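Local coordinates for protein putative rubredoxin reductase (Rhodopseudomonas palustris, PDB 3FG2) that uses FAD to pass electrons from NADH to a ferredoxin, probably the one that serves the cytochrome P450 CYP199A2, at residues P140-V145 / P229-V234; V259-L264 / L278-R283; I273-L278 / T287-S292. One frame throughout, in Å; residues are numbered along the deposited sequence.

Contact 1: residues P140-V145 / P229-V234; sequences PDKKHV and PCDLVV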
loop_
_atom_site.group_PDB
_atom_site.type_symbol
_atom_site.label_atom_id
_atom_site.label_comp_id
_atom_site.label_asym_id
_atom_site.label_seq_id
_atom_site.Cartn_x
_atom_site.Cartn_y
_atom_site.Cartn_z
ATOM N N PRO A 140 -22.713 8.956 -6.669
ATOM C CA PRO A 140 -23.926 9.152 -7.473
ATOM C C PRO A 140 -24.677 10.456 -7.171
ATOM O O PRO A 140 -25.430 10.955 -8.010
ATOM C CB PRO A 140 -24.753 7.906 -7.155
ATOM C CG PRO A 140 -24.312 7.550 -5.762
ATOM C CD PRO A 140 -22.820 7.741 -5.844
ATOM N N ASP A 141 -24.466 11.006 -5.978
ATOM C CA ASP A 141 -25.121 12.250 -5.583
ATOM C C ASP A 141 -24.177 13.441 -5.718
ATOM O O ASP A 141 -24.475 14.533 -5.235
ATOM C CB ASP A 141 -25.610 12.168 -4.135
ATOM C CG ASP A 141 -26.452 10.939 -3.875
ATOM O OD1 ASP A 141 -25.872 9.840 -3.750
ATOM O OD2 ASP A 141 -27.693 11.073 -3.805
ATOM N N LYS A 142 -23.038 13.225 -6.367
ATOM C CA LYS A 142 -22.062 14.288 -6.553
ATOM C C LYS A 142 -21.719 14.522 -8.022
ATOM O O LYS A 142 -21.687 13.589 -8.826
ATOM C CB LYS A 142 -20.798 13.983 -5.747
ATOM C CG LYS A 142 -20.976 14.181 -4.245
ATOM C CD LYS A 142 -21.408 15.614 -3.945
ATOM C CE LYS A 142 -21.516 15.878 -2.458
ATOM N NZ LYS A 142 -22.517 14.984 -1.822
ATOM N N LYS A 143 -21.451 15.779 -8.356
ATOM C CA LYS A 143 -21.143 16.168 -9.724
ATOM C C LYS A 143 -19.681 16.480 -9.993
ATOM O O LYS A 143 -19.207 16.320 -11.116
ATOM C CB LYS A 143 -21.934 17.422 -10.098
ATOM C CG LYS A 143 -23.430 17.356 -9.881
ATOM C CD LYS A 143 -24.130 16.683 -11.042
ATOM C CE LYS A 143 -25.579 17.136 -11.107
ATOM N NZ LYS A 143 -25.675 18.628 -11.265
ATOM N N HIS A 144 -18.961 16.920 -8.970
ATOM C CA HIS A 144 -17.586 17.349 -9.183
ATOM C C HIS A 144 -16.668 17.051 -7.998
ATOM O O HIS A 144 -16.848 17.606 -6.913
ATOM C CB HIS A 144 -17.625 18.853 -9.453
ATOM C CG HIS A 144 -16.381 19.403 -10.065
ATOM N ND1 HIS A 144 -15.289 18.620 -10.365
ATOM C CD2 HIS A 144 -16.068 20.658 -10.464
ATOM C CE1 HIS A 144 -14.357 19.371 -10.925
ATOM N NE2 HIS A 144 -14.805 20.611 -10.996
ATOM N N VAL A 145 -15.676 16.190 -8.206
ATOM C CA VAL A 145 -14.751 15.854 -7.128
ATOM C C VAL A 145 -13.315 16.314 -7.397
ATOM O O VAL A 145 -12.807 16.192 -8.518
ATOM C CB VAL A 145 -14.722 14.323 -6.863
ATOM C CG1 VAL A 145 -14.320 13.577 -8.122
ATOM C CG2 VAL A 145 -13.745 14.012 -5.744
ATOM N N PRO A 229 -13.699 24.760 -8.033
ATOM C CA PRO A 229 -15.028 24.413 -7.513
ATOM C C PRO A 229 -15.222 22.900 -7.480
ATOM O O PRO A 229 -14.643 22.173 -8.294
ATOM C CB PRO A 229 -15.971 25.099 -8.490
ATOM C CG PRO A 229 -15.198 25.039 -9.794
ATOM C CD PRO A 229 -13.787 25.387 -9.364
ATOM N N CYS A 230 -16.017 22.434 -6.522
ATOM C CA CYS A 230 -16.281 21.012 -6.381
ATOM C C CYS A 230 -17.267 20.776 -5.243
ATOM O O CYS A 230 -17.399 21.612 -4.353
ATOM C CB CYS A 230 -14.975 20.263 -6.097
ATOM S SG CYS A 230 -14.193 20.659 -4.511
ATOM N N ASP A 231 -17.972 19.651 -5.275
ATOM C CA ASP A 231 -18.912 19.347 -4.201
ATOM C C ASP A 231 -18.448 18.116 -3.439
ATOM O O ASP A 231 -19.123 17.654 -2.525
ATOM C CB ASP A 231 -20.334 19.143 -4.741
ATOM C CG ASP A 231 -20.425 18.027 -5.756
ATOM O OD1 ASP A 231 -21.524 17.829 -6.304
ATOM O OD2 ASP A 231 -19.409 17.345 -6.008
ATOM N N LEU A 232 -17.279 17.604 -3.816
ATOM C CA LEU A 232 -16.696 16.439 -3.168
ATOM C C LEU A 232 -15.162 16.468 -3.226
ATOM O O LEU A 232 -14.569 16.806 -4.257
ATOM C CB LEU A 232 -17.215 15.155 -3.826
ATOM C CG LEU A 232 -16.739 13.806 -3.267
ATOM C CD1 LEU A 232 -17.197 13.639 -1.829
ATOM C CD2 LEU A 232 -17.295 12.681 -4.123
ATOM N N VAL A 233 -14.527 16.113 -2.114
ATOM C CA VAL A 233 -13.071 16.079 -2.043
ATOM C C VAL A 233 -12.582 14.726 -1.535
ATOM O O VAL A 233 -13.083 14.199 -0.536
ATOM C CB VAL A 233 -12.513 17.169 -1.091
ATOM C CG1 VAL A 233 -10.974 17.109 -1.066
ATOM C CG2 VAL A 233 -12.988 18.549 -1.535
ATOM N N VAL A 234 -11.604 14.163 -2.235
ATOM C CA VAL A 234 -11.008 12.895 -1.837
ATOM C C VAL A 234 -9.529 13.199 -1.617
ATOM O O VAL A 234 -8.840 13.668 -2.524
ATOM C CB VAL A 234 -11.174 11.826 -2.939
ATOM C CG1 VAL A 234 -10.459 10.544 -2.540
ATOM C CG2 VAL A 234 -12.658 11.549 -3.164
#
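His144 O is gripped by two successive amides, those of Asp231 and Leu232, at the point where two parallel strands of a Rossmann-type sheet start side by side. Asp231 N lies in the carbonyl plane at 2.9 Å from His144 O, whereas the bond from Leu232 N is weak. Asp231 repays the grip with its carboxylate. Its CG stands between the backbone N and the carbonyl carbon (chi1 59°), which swings both oxygens back over the incoming chain. Asp231 OD1 takes Lys143 N on its syn lone pair at 2.9 Å in an almost straight bond (179°), while Asp231 OD2 is met by His144 N from above the carboxylate plane at 3.0 Å. The price is that two acceptors, OD2 and His144 O, also stand close. An asparagine here would probably leave one of the two amides without its oxygen acceptor and weaken the clamp on the start of strand 144-148. Lys142, bent at chi2 and chi4, carries its methylenes obliquely across the carboxylate, CD coming 3.2 Å from Asp231 CG; its ammonium does not pair with Asp231 and makes a long, weak ion pair with Asp122. Cys230 CB lies over one face of the His144 ring, toward the rim. Strand 144-148 leads into a GxGxxG pattern, consistent with the NADH-binding half of this family. Val145 CA makes a CA-H...O contact with Leu232 O; beyond it the contact turns apolar, with Val145 CG2 resting 3.9 Å from Leu232 CG and 3.7 Å from Val234 CG2.

Contact 2: residues V259-L264 / L278-R283; sequences VDQQLL and LFESVR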
loop_
_atom_site.group_PDB
_atom_site.type_symbol
_atom_site.label_atom_id
_atom_site.label_comp_id
_atom_site.label_asym_id
_atom_site.label_seq_id
_atom_site.Cartn_x
_atom_site.Cartn_y
_atom_site.Cartn_z
ATOM N N VAL A 259 12.973 -2.686 13.103
ATOM C CA VAL A 259 13.244 -4.114 13.242
ATOM C C VAL A 259 14.518 -4.474 12.462
ATOM O O VAL A 259 14.892 -3.770 11.526
ATOM C CB VAL A 259 12.049 -4.961 12.713
ATOM C CG1 VAL A 259 10.796 -4.673 13.531
ATOM C CG2 VAL A 259 11.796 -4.652 11.248
ATOM N N ASP A 260 15.186 -5.559 12.856
ATOM C CA ASP A 260 16.412 -5.979 12.175
ATOM C C ASP A 260 16.138 -6.863 10.956
ATOM O O ASP A 260 15.005 -6.946 10.491
ATOM C CB ASP A 260 17.356 -6.711 13.144
ATOM C CG ASP A 260 16.734 -7.958 13.759
ATOM O OD1 ASP A 260 15.733 -8.479 13.212
ATOM O OD2 ASP A 260 17.266 -8.423 14.795
ATOM N N GLN A 261 17.177 -7.518 10.442
ATOM C CA GLN A 261 17.045 -8.385 9.271
ATOM C C GLN A 261 15.973 -9.457 9.421
ATOM O O GLN A 261 15.384 -9.900 8.436
ATOM C CB GLN A 261 18.374 -9.071 8.967
ATOM C CG GLN A 261 19.484 -8.129 8.567
ATOM C CD GLN A 261 20.823 -8.834 8.404
ATOM O OE1 GLN A 261 21.825 -8.205 8.057
ATOM N NE2 GLN A 261 20.847 -10.141 8.656
ATOM N N GLN A 262 15.720 -9.880 10.650
ATOM C CA GLN A 262 14.730 -10.916 10.878
ATOM C C GLN A 262 13.379 -10.374 11.306
ATOM O O GLN A 262 12.519 -11.124 11.774
ATOM C CB GLN A 262 15.262 -11.923 11.898
ATOM C CG GLN A 262 16.267 -12.898 11.292
ATOM C CD GLN A 262 17.026 -13.690 12.338
ATOM O OE1 GLN A 262 16.455 -14.129 13.341
ATOM N NE2 GLN A 262 18.318 -13.890 12.105
ATOM N N LEU A 263 13.201 -9.067 11.131
ATOM C CA LEU A 263 11.953 -8.389 11.463
ATOM C C LEU A 263 11.637 -8.431 12.955
ATOM O O LEU A 263 10.473 -8.470 13.362
ATOM C CB LEU A 263 10.805 -8.995 10.640
ATOM C CG LEU A 263 11.188 -9.159 9.157
ATOM C CD1 LEU A 263 10.057 -9.799 8.367
ATOM C CD2 LEU A 263 11.539 -7.799 8.588
ATOM N N LEU A 264 12.694 -8.411 13.764
ATOM C CA LEU A 264 12.574 -8.423 15.216
ATOM C C LEU A 264 12.902 -7.049 15.776
ATOM O O LEU A 264 13.847 -6.399 15.323
ATOM C CB LEU A 264 13.540 -9.443 15.827
ATOM C CG LEU A 264 13.124 -10.914 15.818
ATOM C CD1 LEU A 264 14.329 -11.802 16.119
ATOM C CD2 LEU A 264 12.019 -11.127 16.846
ATOM N N LEU A 278 9.795 -0.827 9.709
ATOM C CA LEU A 278 10.951 -0.144 9.122
ATOM C C LEU A 278 12.094 -1.145 9.335
ATOM O O LEU A 278 12.836 -1.075 10.320
ATOM C CB LEU A 278 11.244 1.153 9.884
ATOM C CG LEU A 278 12.038 2.256 9.176
ATOM C CD1 LEU A 278 12.422 3.320 10.202
ATOM C CD2 LEU A 278 13.286 1.688 8.501
ATOM N N PHE A 279 12.224 -2.077 8.398
ATOM C CA PHE A 279 13.211 -3.141 8.485
ATOM C C PHE A 279 14.576 -2.910 7.852
ATOM O O PHE A 279 14.762 -2.048 6.992
ATOM C CB PHE A 279 12.617 -4.410 7.882
ATOM C CG PHE A 279 12.399 -4.323 6.401
ATOM C CD1 PHE A 279 13.301 -4.908 5.517
ATOM C CD2 PHE A 279 11.302 -3.633 5.886
ATOM C CE1 PHE A 279 13.112 -4.808 4.130
ATOM C CE2 PHE A 279 11.101 -3.524 4.512
ATOM C CZ PHE A 279 12.004 -4.114 3.628
ATOM N N GLU A 280 15.526 -3.725 8.289
ATOM C CA GLU A 280 16.884 -3.684 7.788
ATOM C C GLU A 280 16.913 -4.609 6.574
ATOM O O GLU A 280 16.560 -5.778 6.687
ATOM C CB GLU A 280 17.837 -4.190 8.873
ATOM C CG GLU A 280 19.298 -4.230 8.456
ATOM C CD GLU A 280 20.207 -4.802 9.536
ATOM O OE1 GLU A 280 21.414 -4.973 9.254
ATOM O OE2 GLU A 280 19.719 -5.079 10.659
ATOM N N SER A 281 17.321 -4.085 5.422
ATOM C CA SER A 281 17.381 -4.873 4.185
ATOM C C SER A 281 18.795 -5.300 3.767
ATOM O O SER A 281 19.585 -4.478 3.291
ATOM C CB SER A 281 16.741 -4.081 3.037
ATOM O OG SER A 281 16.923 -4.737 1.791
ATOM N N VAL A 282 19.104 -6.585 3.931
ATOM C CA VAL A 282 20.422 -7.094 3.549
ATOM C C VAL A 282 20.685 -6.833 2.076
ATOM O O VAL A 282 21.755 -6.347 1.701
ATOM C CB VAL A 282 20.563 -8.629 3.776
ATOM C CG1 VAL A 282 20.788 -8.927 5.239
ATOM C CG2 VAL A 282 19.320 -9.349 3.257
ATOM N N ARG A 283 19.705 -7.160 1.242
ATOM C CA ARG A 283 19.851 -6.970 -0.191
ATOM C C ARG A 283 20.167 -5.525 -0.587
ATOM O O ARG A 283 21.115 -5.279 -1.338
ATOM C CB ARG A 283 18.587 -7.436 -0.910
ATOM C CG ARG A 283 18.616 -7.232 -2.416
ATOM C CD ARG A 283 17.323 -7.711 -3.040
ATOM N NE ARG A 283 17.193 -9.163 -2.969
ATOM C CZ ARG A 283 17.920 -10.011 -3.691
ATOM N NH1 ARG A 283 18.831 -9.548 -4.542
ATOM N NH2 ARG A 283 17.733 -11.320 -3.569
#
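Glu280 reaches out from the middle strand of a small mixed sheet toward a type I turn, Asp260 to Leu263, that follows the neighbouring parallel strand 257-259. Its CB faces the peptide joining Asp260 to Gln261, 3.7 Å from Gln261 N. With CG anti to the backbone N (chi1 179°) and the rest of the chain extended, Glu280 CG then meets Gln261 CG at 3.9 Å, and Glu280 CD closes on that same Gln261 carbon. At the tip the two oxygens part: OE2 turns back to the turn backbone and Asp260 CB, while OE1 stops 3.5 Å from Gln261 OE1, both of them acceptors. Amide and carboxylate planes are 59° apart, so the two groups do not stack. Beyond, the Gln261 amide lies across Val282, its OE1 only 3.1 Å from Val282 CG1.

The turn is braced from within. Asp260 OD1 accepts Gln262 N, forming an Asx turn, and Leu264 N, the two arriving from opposite faces of the carboxylate. One sound backbone bond, Val259 N to Leu278 O at 3.2 Å, ties the strands; the next, from Glu280 N, is weak. Phe279 turns its ring edge-to-face with Tyr314, beside helix 293-306. Phe279 CB meets two methyls that come in from neighbouring directions, about 70° apart: Val259 CG2 at 3.5 Å and Leu263 CD2 at 3.6 Å.

Contact 3: residues I273-L278 / T287-S292; sequences IGDCAL and TMRVES. With FAD (flavin-adenine dinucleotide), chain B.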
loop_
_atom_site.group_PDB
_atom_site.type_symbol
_atom_site.label_atom_id
_atom_site.label_comp_id
_atom_site.label_asym_id
_atom_site.label_seq_id
_atom_site.Cartn_x
_atom_site.Cartn_y
_atom_site.Cartn_z
ATOM N N ILE A 273 5.753 -6.408 11.188
ATOM C CA ILE A 273 5.690 -6.747 9.772
ATOM C C ILE A 273 4.684 -5.876 9.013
ATOM O O ILE A 273 3.734 -5.340 9.598
ATOM C CB ILE A 273 5.259 -8.218 9.568
ATOM C CG1 ILE A 273 3.898 -8.448 10.231
ATOM C CG2 ILE A 273 6.303 -9.163 10.138
ATOM C CD1 ILE A 273 3.323 -9.813 9.982
ATOM N N GLY A 274 4.900 -5.753 7.703
ATOM C CA GLY A 274 3.996 -4.980 6.873
ATOM C C GLY A 274 4.273 -3.494 6.775
ATOM O O GLY A 274 5.391 -3.034 6.974
ATOM N N ASP A 275 3.235 -2.739 6.460
ATOM C CA ASP A 275 3.359 -1.298 6.319
ATOM C C ASP A 275 3.937 -0.604 7.551
ATOM O O ASP A 275 4.590 0.429 7.424
ATOM C CB ASP A 275 1.994 -0.693 5.994
ATOM C CG ASP A 275 1.593 -0.892 4.543
ATOM O OD1 ASP A 275 2.260 -1.671 3.825
ATOM O OD2 ASP A 275 0.599 -0.261 4.122
ATOM N N CYS A 276 3.713 -1.171 8.734
ATOM C CA CYS A 276 4.191 -0.547 9.967
ATOM C C CYS A 276 5.662 -0.770 10.273
ATOM O O CYS A 276 6.225 -0.099 11.143
ATOM C CB CYS A 276 3.363 -1.032 11.165
ATOM S SG CYS A 276 3.829 -2.673 11.831
ATOM N N ALA A 277 6.291 -1.692 9.551
ATOM C CA ALA A 277 7.691 -2.024 9.805
ATOM C C ALA A 277 8.778 -1.311 8.993
ATOM O O ALA A 277 8.701 -1.218 7.766
ATOM C CB ALA A 277 7.873 -3.540 9.689
ATOM N N LEU A 278 9.795 -0.827 9.709
ATOM C CA LEU A 278 10.951 -0.144 9.122
ATOM C C LEU A 278 12.094 -1.145 9.335
ATOM O O LEU A 278 12.836 -1.075 10.320
ATOM C CB LEU A 278 11.244 1.153 9.884
ATOM C CG LEU A 278 12.038 2.256 9.176
ATOM C CD1 LEU A 278 12.422 3.320 10.202
ATOM C CD2 LEU A 278 13.286 1.688 8.501
ATOM N N THR A 287 17.777 0.550 5.729
ATOM C CA THR A 287 16.536 0.325 6.449
ATOM C C THR A 287 15.437 1.034 5.674
ATOM O O THR A 287 15.606 2.185 5.274
ATOM C CB THR A 287 16.619 0.919 7.855
ATOM O OG1 THR A 287 16.856 2.327 7.754
ATOM C CG2 THR A 287 17.764 0.281 8.626
ATOM N N MET A 288 14.315 0.356 5.455
ATOM C CA MET A 288 13.214 0.948 4.700
ATOM C C MET A 288 11.858 0.420 5.135
ATOM O O MET A 288 11.765 -0.558 5.873
ATOM C CB MET A 288 13.397 0.667 3.206
ATOM C CG MET A 288 13.397 -0.824 2.855
ATOM S SD MET A 288 14.137 -1.211 1.239
ATOM C CE MET A 288 12.831 -2.097 0.485
ATOM N N ARG A 289 10.809 1.093 4.678
ATOM C CA ARG A 289 9.438 0.695 4.965
ATOM C C ARG A 289 8.802 0.542 3.590
ATOM O O ARG A 289 8.932 1.425 2.757
ATOM C CB ARG A 289 8.700 1.781 5.761
ATOM C CG ARG A 289 7.317 1.349 6.255
ATOM C CD ARG A 289 6.608 2.460 7.011
ATOM N NE ARG A 289 6.166 3.533 6.121
ATOM C CZ ARG A 289 5.035 3.504 5.419
ATOM N NH1 ARG A 289 4.222 2.454 5.506
ATOM N NH2 ARG A 289 4.721 4.520 4.622
ATOM N N VAL A 290 8.131 -0.571 3.337
ATOM C CA VAL A 290 7.512 -0.760 2.035
ATOM C C VAL A 290 6.017 -0.990 2.152
ATOM O O VAL A 290 5.573 -1.784 2.979
ATOM C CB VAL A 290 8.151 -1.946 1.288
ATOM C CG1 VAL A 290 7.432 -2.185 -0.030
ATOM C CG2 VAL A 290 9.625 -1.656 1.038
ATOM N N GLU A 291 5.244 -0.288 1.322
ATOM C CA GLU A 291 3.790 -0.414 1.326
ATOM C C GLU A 291 3.312 -1.223 0.133
ATOM O O GLU A 291 3.075 -0.666 -0.935
ATOM C CB GLU A 291 3.104 0.950 1.236
ATOM C CG GLU A 291 3.485 1.975 2.278
ATOM C CD GLU A 291 2.726 3.289 2.084
ATOM O OE1 GLU A 291 3.204 4.322 2.597
ATOM O OE2 GLU A 291 1.654 3.288 1.428
ATOM N N SER A 292 3.160 -2.527 0.306
ATOM C CA SER A 292 2.677 -3.358 -0.781
ATOM C C SER A 292 2.222 -4.704 -0.230
ATOM O O SER A 292 2.670 -5.136 0.828
ATOM C CB SER A 292 3.775 -3.560 -1.832
ATOM O OG SER A 292 4.806 -4.407 -1.350
HETATM P PA FAD B . -3.159 -3.223 6.586
HETATM O O1A FAD B . -3.437 -1.763 6.565
HETATM O O2A FAD B . -3.694 -4.052 5.659
HETATM O O5B FAD B . -3.891 -3.607 7.883
HETATM C C5B FAD B . -3.629 -3.011 9.193
HETATM C C4B FAD B . -4.800 -3.500 10.073
HETATM O O4B FAD B . -4.384 -3.329 11.480
HETATM C C3B FAD B . -6.115 -2.712 9.931
HETATM O O3B FAD B . -7.279 -3.464 9.789
HETATM C C2B FAD B . -6.048 -1.784 11.112
HETATM O O2B FAD B . -7.282 -1.241 11.466
HETATM C C1B FAD B . -5.523 -2.714 12.166
HETATM N N9A FAD B . -4.910 -2.111 13.352
HETATM C C8A FAD B . -4.148 -0.972 13.401
HETATM N N7A FAD B . -3.739 -0.676 14.629
HETATM C C5A FAD B . -4.252 -1.661 15.422
HETATM C C6A FAD B . -4.161 -1.901 16.880
HETATM N N6A FAD B . -3.511 -1.129 17.720
HETATM N N1A FAD B . -4.825 -3.027 17.323
HETATM C C2A FAD B . -5.517 -3.864 16.479
HETATM N N3A FAD B . -5.649 -3.715 15.139
HETATM C C4A FAD B . -4.997 -2.596 14.655
HETATM N N1 FAD B . -0.652 -2.790 -2.618
HETATM C C2 FAD B . -0.328 -3.445 -3.733
HETATM O O2 FAD B . 0.678 -4.083 -3.810
HETATM N N3 FAD B . -1.166 -3.426 -4.896
HETATM C C4 FAD B . -2.360 -2.727 -4.916
HETATM O O4 FAD B . -3.048 -2.738 -5.921
HETATM C C4X FAD B . -2.728 -2.009 -3.699
HETATM N N5 FAD B . -3.890 -1.315 -3.655
HETATM C C5X FAD B . -4.214 -0.653 -2.484
HETATM C C6 FAD B . -5.446 0.060 -2.451
HETATM C C7 FAD B . -5.858 0.744 -1.326
HETATM C C7M FAD B . -7.179 1.488 -1.343
HETATM C C8 FAD B . -5.015 0.747 -0.125
HETATM C C8M FAD B . -5.404 1.471 1.144
HETATM C C9 FAD B . -3.789 0.047 -0.147
HETATM C C9A FAD B . -3.385 -0.652 -1.309
HETATM N N10 FAD B . -2.142 -1.408 -1.397
HETATM C C10 FAD B . -1.810 -2.074 -2.544
HETATM C "C1'" FAD B . -1.274 -1.427 -0.193
HETATM C "C2'" FAD B . -1.616 -2.657 0.703
HETATM O "O2'" FAD B . -2.993 -2.611 1.006
HETATM C "C3'" FAD B . -0.768 -2.569 1.955
HETATM O "O3'" FAD B . 0.610 -2.643 1.604
HETATM C "C4'" FAD B . -1.114 -3.712 2.893
HETATM O "O4'" FAD B . -2.518 -3.661 3.259
HETATM C "C5'" FAD B . -0.260 -3.592 4.132
HETATM O "O5'" FAD B . -0.679 -4.768 5.098
HETATM P P FAD B . -0.654 -4.544 6.584
HETATM O O1P FAD B . -1.096 -5.935 7.121
HETATM O O2P FAD B . 0.567 -4.083 7.074
HETATM O O3P FAD B . -1.645 -3.533 6.963
HETATM O O HOH W 1 7.840 -2.576 5.330
#
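The carboxylate of Asp275 is sandwiched: Glu291 CB and CG lie over one face, and the flavin side chain's C5' lies over the other, 3.3 Å from Asp275 CG. At its rim, Asp275 OD1 receives the ribityl hydroxyl O3' of FAD at 2.9 Å and also touches Glu291 CA. A second flat group, the guanidinium of Arg289, meets Asp275 by its edge: NH1 points at the backbone O of Asp275, near the guanidinium plane, although that oxygen is crowded by Arg289 CD in the model and the exact geometry is doubtful. A bend at chi3 (72°) curls the arginine round to this position. Its NH2 forms a salt bridge with Glu291 OE1, modelled very short and tilted 20° from the guanidinium plane; this positive partner would probably ease the closeness of the Glu291 and Asp275 carboxylates.

Away from the flavin, one water joins the two segments by giving a proton to Ala277 O and accepting from Val290 N, which lies 2.8 Å from it. There the hairpin strands 277-281 and 286-288 take over, and Leu278 CD2 presses against Thr287 CB at 3.5 Å, tighter than usual.

On the cofactor side, Asp275 N bonds FAD O2P at 3.0 Å. Gly274 runs past the same phosphate oxygen, where a side chain would collide with it. Ser292 closes the second segment as N-cap of helix 293-306, its OG taking Asn295 N. A Gly-Asp pair whose amide holds the pyrophosphate and whose carboxylate holds a ribityl hydroxyl is the hallmark of the FAD site in the pyridine nucleotide-disulphide oxidoreductase family.

Contacts 2 and 3 form one continuous piece of the fold, while contact 1 stands apart. The former share Leu278 and strand 277-281, flanked by 257-259 in contact 2 and 286-288 in contact 3. Their centres are about 10 Å apart, and Phe279 O lies 2.9 Å from Met288 N, probably hydrogen-bonded. Only contact 3 touches FAD; the side chain of Phe279 in contact 2 stays about 11 Å from it. Contact 1 belongs to a separate parallel sheet, its centre about 33 Å from that of contact 3 and 43 Å from that of contact 2, yet Val234 brings its side chain within about 10 Å of the flavin cofactor.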